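Local coordinates for protein transcriptional activator of comK gene (Bacillus halodurans, PDB 2HQB) that probably acts as a membrane-attached lipoprotein of the BMP family, with a periplasmic-binding-protein fold, that promotes activation of the comK gene, at residues A[200-213]-A[217-229]. Residues are numbered along the deposited sequence; the frame is centred on the assembly and turned at random.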
loop_
_atom_site.group_PDB
_atom_site.type_symbol
_atom_site.label_atom_id
_atom_site.label_comp_id
_atom_site.label_asym_id
_atom_site.label_seq_id
_atom_site.Cartn_x
_atom_site.Cartn_y
_atom_site.Cartn_z
ATOM N N ILE A 200 -13.362 2.375 16.043
ATOM C CA ILE A 200 -12.519 3.347 16.722
ATOM C C ILE A 200 -13.264 4.668 16.789
ATOM O O ILE A 200 -13.512 5.181 17.869
ATOM C CB ILE A 200 -11.209 3.544 15.971
ATOM C CG1 ILE A 200 -10.431 2.221 15.973
ATOM C CG2 ILE A 200 -10.422 4.663 16.594
ATOM C CD1 ILE A 200 -9.249 2.183 15.057
ATOM N N LYS A 201 -13.634 5.214 15.632
ATOM C CA LYS A 201 -14.352 6.484 15.597
ATOM C C LYS A 201 -15.457 6.419 16.660
ATOM O O LYS A 201 -15.715 7.386 17.391
ATOM C CB LYS A 201 -14.957 6.713 14.210
ATOM C CG LYS A 201 -15.570 8.108 14.015
ATOM C CD LYS A 201 -16.479 8.162 12.796
ATOM C CE LYS A 201 -16.205 9.406 11.950
ATOM N NZ LYS A 201 -17.015 9.396 10.677
ATOM N N ASP A 202 -16.098 5.259 16.733
ATOM C CA ASP A 202 -17.157 5.003 17.696
ATOM C C ASP A 202 -16.583 5.179 19.109
ATOM O O ASP A 202 -17.014 6.054 19.839
ATOM C CB ASP A 202 -17.690 3.584 17.467
ATOM C CG ASP A 202 -18.420 3.010 18.673
ATOM O OD1 ASP A 202 -17.841 2.985 19.792
ATOM O OD2 ASP A 202 -19.573 2.551 18.490
ATOM N N GLN A 203 -15.606 4.361 19.490
ATOM C CA GLN A 203 -14.994 4.462 20.810
ATOM C C GLN A 203 -14.444 5.837 21.052
ATOM O O GLN A 203 -14.214 6.207 22.170
ATOM C CB GLN A 203 -13.830 3.486 20.970
ATOM C CG GLN A 203 -14.212 2.040 20.895
ATOM C CD GLN A 203 -15.259 1.688 21.913
ATOM O OE1 GLN A 203 -15.421 2.390 22.917
ATOM N NE2 GLN A 203 -15.973 0.591 21.675
ATOM N N GLY A 204 -14.196 6.603 20.013
ATOM C CA GLY A 204 -13.654 7.921 20.256
ATOM C C GLY A 204 -12.141 7.942 20.333
ATOM O O GLY A 204 -11.537 8.898 20.831
ATOM N N ASP A 205 -11.506 6.883 19.851
ATOM C CA ASP A 205 -10.051 6.857 19.853
ATOM C C ASP A 205 -9.527 7.391 18.498
ATOM O O ASP A 205 -10.313 7.763 17.616
ATOM C CB ASP A 205 -9.556 5.429 20.142
ATOM C CG ASP A 205 -9.541 5.103 21.648
ATOM O OD1 ASP A 205 -8.890 5.867 22.391
ATOM O OD2 ASP A 205 -10.161 4.100 22.089
ATOM N N PHE A 206 -8.207 7.448 18.352
ATOM C CA PHE A 206 -7.552 7.915 17.123
ATOM C C PHE A 206 -6.985 6.770 16.276
ATOM O O PHE A 206 -6.501 5.773 16.797
ATOM C CB PHE A 206 -6.403 8.867 17.472
ATOM C CG PHE A 206 -6.859 10.222 17.913
ATOM C CD1 PHE A 206 -6.097 10.971 18.799
ATOM C CD2 PHE A 206 -8.031 10.770 17.411
ATOM C CE1 PHE A 206 -6.494 12.245 19.175
ATOM C CE2 PHE A 206 -8.433 12.047 17.782
ATOM C CZ PHE A 206 -7.656 12.780 18.668
ATOM N N ALA A 207 -7.045 6.906 14.961
ATOM C CA ALA A 207 -6.479 5.861 14.137
ATOM C C ALA A 207 -5.532 6.445 13.100
ATOM O O ALA A 207 -5.475 7.662 12.925
ATOM C CB ALA A 207 -7.579 5.090 13.463
ATOM N N ILE A 208 -4.750 5.573 12.463
ATOM C CA ILE A 208 -3.852 5.975 11.367
ATOM C C ILE A 208 -4.360 5.266 10.097
ATOM O O ILE A 208 -4.532 4.041 10.094
ATOM C CB ILE A 208 -2.365 5.548 11.580
ATOM C CG1 ILE A 208 -1.770 6.231 12.815
ATOM C CG2 ILE A 208 -1.540 5.952 10.360
ATOM C CD1 ILE A 208 -1.825 7.720 12.766
ATOM N N GLY A 209 -4.620 6.032 9.037
ATOM C CA GLY A 209 -5.083 5.444 7.788
ATOM C C GLY A 209 -4.104 4.456 7.144
ATOM O O GLY A 209 -2.881 4.565 7.292
ATOM N N TYR A 210 -4.646 3.496 6.402
ATOM C CA TYR A 210 -3.830 2.483 5.747
ATOM C C TYR A 210 -3.993 2.418 4.226
ATOM O O TYR A 210 -5.096 2.212 3.730
ATOM C CB TYR A 210 -4.152 1.102 6.324
ATOM C CG TYR A 210 -3.134 0.065 5.941
ATOM C CD1 TYR A 210 -1.804 0.182 6.391
ATOM C CD2 TYR A 210 -3.479 -1.025 5.127
ATOM C CE1 TYR A 210 -0.838 -0.753 6.052
ATOM C CE2 TYR A 210 -2.511 -1.981 4.765
ATOM C CZ TYR A 210 -1.182 -1.830 5.240
ATOM O OH TYR A 210 -0.189 -2.730 4.889
ATOM N N VAL A 211 -2.881 2.564 3.507
ATOM C CA VAL A 211 -2.837 2.494 2.043
ATOM C C VAL A 211 -3.681 3.525 1.310
ATOM O O VAL A 211 -3.461 3.760 0.138
ATOM C CB VAL A 211 -3.196 1.070 1.560
ATOM C CG1 VAL A 211 -3.146 0.986 0.082
ATOM C CG2 VAL A 211 -2.195 0.061 2.144
ATOM N N GLY A 212 -4.622 4.166 1.998
ATOM C CA GLY A 212 -5.458 5.175 1.368
ATOM C C GLY A 212 -5.522 6.445 2.210
ATOM O O GLY A 212 -5.308 6.412 3.410
ATOM N N ASP A 213 -5.848 7.580 1.604
ATOM C CA ASP A 213 -5.917 8.817 2.370
ATOM C C ASP A 213 -6.857 8.760 3.553
ATOM O O ASP A 213 -6.735 9.583 4.469
ATOM C CB ASP A 213 -6.305 9.984 1.514
ATOM C CG ASP A 213 -6.174 11.273 2.250
ATOM O OD1 ASP A 213 -5.041 11.583 2.669
ATOM O OD2 ASP A 213 -7.203 11.971 2.415
ATOM N N LEU A 217 -13.082 9.110 4.805
ATOM C CA LEU A 217 -13.753 7.865 5.193
ATOM C C LEU A 217 -13.280 7.580 6.629
ATOM O O LEU A 217 -12.545 6.619 6.925
ATOM C CB LEU A 217 -13.354 6.730 4.254
ATOM C CG LEU A 217 -14.307 5.536 4.225
ATOM C CD1 LEU A 217 -15.665 5.952 3.597
ATOM C CD2 LEU A 217 -13.641 4.397 3.426
ATOM N N GLY A 218 -13.732 8.479 7.492
ATOM C CA GLY A 218 -13.434 8.518 8.906
ATOM C C GLY A 218 -13.562 10.024 8.980
ATOM O O GLY A 218 -14.336 10.579 8.191
ATOM N N GLY A 219 -12.815 10.701 9.845
ATOM C CA GLY A 219 -12.923 12.143 9.871
ATOM C C GLY A 219 -12.592 12.682 11.226
ATOM O O GLY A 219 -13.372 12.501 12.187
ATOM N N SER A 220 -11.436 13.343 11.296
ATOM C CA SER A 220 -10.893 13.905 12.536
ATOM C C SER A 220 -10.479 12.766 13.486
ATOM O O SER A 220 -9.874 13.020 14.522
ATOM C CB SER A 220 -11.893 14.818 13.249
ATOM O OG SER A 220 -12.489 14.158 14.359
ATOM N N THR A 221 -10.827 11.522 13.148
ATOM C CA THR A 221 -10.433 10.339 13.924
ATOM C C THR A 221 -9.133 9.852 13.270
ATOM O O THR A 221 -8.277 9.214 13.895
ATOM C CB THR A 221 -11.442 9.218 13.769
ATOM O OG1 THR A 221 -12.545 9.460 14.622
ATOM C CG2 THR A 221 -10.832 7.894 14.112
ATOM N N ILE A 222 -9.023 10.158 11.979
ATOM C CA ILE A 222 -7.881 9.781 11.170
ATOM C C ILE A 222 -6.826 10.864 11.288
ATOM O O ILE A 222 -6.858 11.845 10.559
ATOM C CB ILE A 222 -8.328 9.590 9.709
ATOM C CG1 ILE A 222 -9.451 8.544 9.669
ATOM C CG2 ILE A 222 -7.192 9.108 8.858
ATOM C CD1 ILE A 222 -9.052 7.152 10.157
ATOM N N LEU A 223 -5.919 10.678 12.242
ATOM C CA LEU A 223 -4.815 11.588 12.511
ATOM C C LEU A 223 -4.070 11.806 11.219
ATOM O O LEU A 223 -3.745 12.934 10.840
ATOM C CB LEU A 223 -3.872 10.949 13.525
ATOM C CG LEU A 223 -4.615 10.418 14.754
ATOM C CD1 LEU A 223 -3.654 9.703 15.691
ATOM C CD2 LEU A 223 -5.305 11.585 15.452
ATOM N N THR A 224 -3.797 10.686 10.558
ATOM C CA THR A 224 -3.110 10.660 9.268
ATOM C C THR A 224 -3.218 9.265 8.664
ATOM O O THR A 224 -3.746 8.342 9.286
ATOM C CB THR A 224 -1.631 11.096 9.432
ATOM O OG1 THR A 224 -1.610 12.519 9.469
ATOM C CG2 THR A 224 -0.731 10.636 8.280
ATOM N N SER A 225 -2.715 9.120 7.447
ATOM C CA SER A 225 -2.766 7.857 6.756
ATOM C C SER A 225 -1.428 7.559 6.094
ATOM O O SER A 225 -0.776 8.467 5.574
ATOM C CB SER A 225 -3.886 7.931 5.716
ATOM O OG SER A 225 -4.778 8.985 6.051
ATOM N N THR A 226 -1.009 6.294 6.144
ATOM C CA THR A 226 0.222 5.865 5.488
ATOM C C THR A 226 -0.204 5.475 4.048
ATOM O O THR A 226 -0.578 4.356 3.766
ATOM C CB THR A 226 0.930 4.673 6.279
ATOM O OG1 THR A 226 0.062 3.539 6.419
ATOM C CG2 THR A 226 1.319 5.137 7.675
ATOM N N VAL A 227 -0.141 6.434 3.139
ATOM C CA VAL A 227 -0.584 6.241 1.765
ATOM C C VAL A 227 0.396 5.654 0.739
ATOM O O VAL A 227 1.559 6.044 0.683
ATOM C CB VAL A 227 -1.087 7.584 1.226
ATOM C CG1 VAL A 227 -1.782 7.405 -0.105
ATOM C CG2 VAL A 227 -1.998 8.215 2.247
ATOM N N GLN A 228 -0.099 4.710 -0.068
ATOM C CA GLN A 228 0.689 4.100 -1.131
ATOM C C GLN A 228 -0.078 4.400 -2.420
ATOM O O GLN A 228 -1.206 3.949 -2.592
ATOM C CB GLN A 228 0.833 2.598 -0.903
ATOM C CG GLN A 228 1.585 2.294 0.385
ATOM C CD GLN A 228 1.941 0.830 0.542
ATOM O OE1 GLN A 228 1.149 -0.041 0.214
ATOM N NE2 GLN A 228 3.134 0.554 1.055
ATOM N N HIS A 229 0.527 5.165 -3.327
ATOM C CA HIS A 229 -0.175 5.552 -4.545
ATOM C C HIS A 229 -0.083 4.600 -5.690
ATOM O O HIS A 229 0.686 4.818 -6.630
ATOM C CB HIS A 229 0.290 6.931 -4.996
ATOM C CG HIS A 229 0.220 7.961 -3.912
ATOM N ND1 HIS A 229 -0.936 8.649 -3.611
ATOM C CD2 HIS A 229 1.144 8.370 -3.013
ATOM C CE1 HIS A 229 -0.720 9.441 -2.575
ATOM N NE2 HIS A 229 0.534 9.290 -2.194
#
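Leu223 CD2 sits over one face of the Phe206 ring, 3.5 Å from the ring centroid and 21° off its normal, a CH-pi contact. Ser220 O and Thr221 O approach the same ring obliquely. With Phe206 CG anti to its carbonyl carbon (chi1 -74°), the Phe206 and Leu223 side chains cross at about a right angle; an alanine here would probably leave Leu223 CD2 without its aromatic partner and open a gap over that methyl. On the Tyr210 ring, Val211 CG2, from the next residue in the chain, lies over one face, toward the rim, and Thr226 OG1 approaches CD1 obliquely. Strands 206-211 and 222-228 are parallel neighbours in the mixed sheet of one of the two lobes characteristic of periplasmic-binding-protein folds. Ala207 N bonds almost straight to Thr221 O at 2.8 Å (176°), and Thr226 N reaches Gly209 O at 2.8 Å from above the carbonyl plane. Gly209 pairs with Ser225 in the parallel register. Ser225 OG donates to Asp213 O at 2.6 Å, tying the turn after strand 206-211 back to its neighbour. Thr226 OG1 pairs with Tyr186 OH in a hydrogen bond; Tyr186 lies on strand 184-186, which flanks strand 206-211 on its other side.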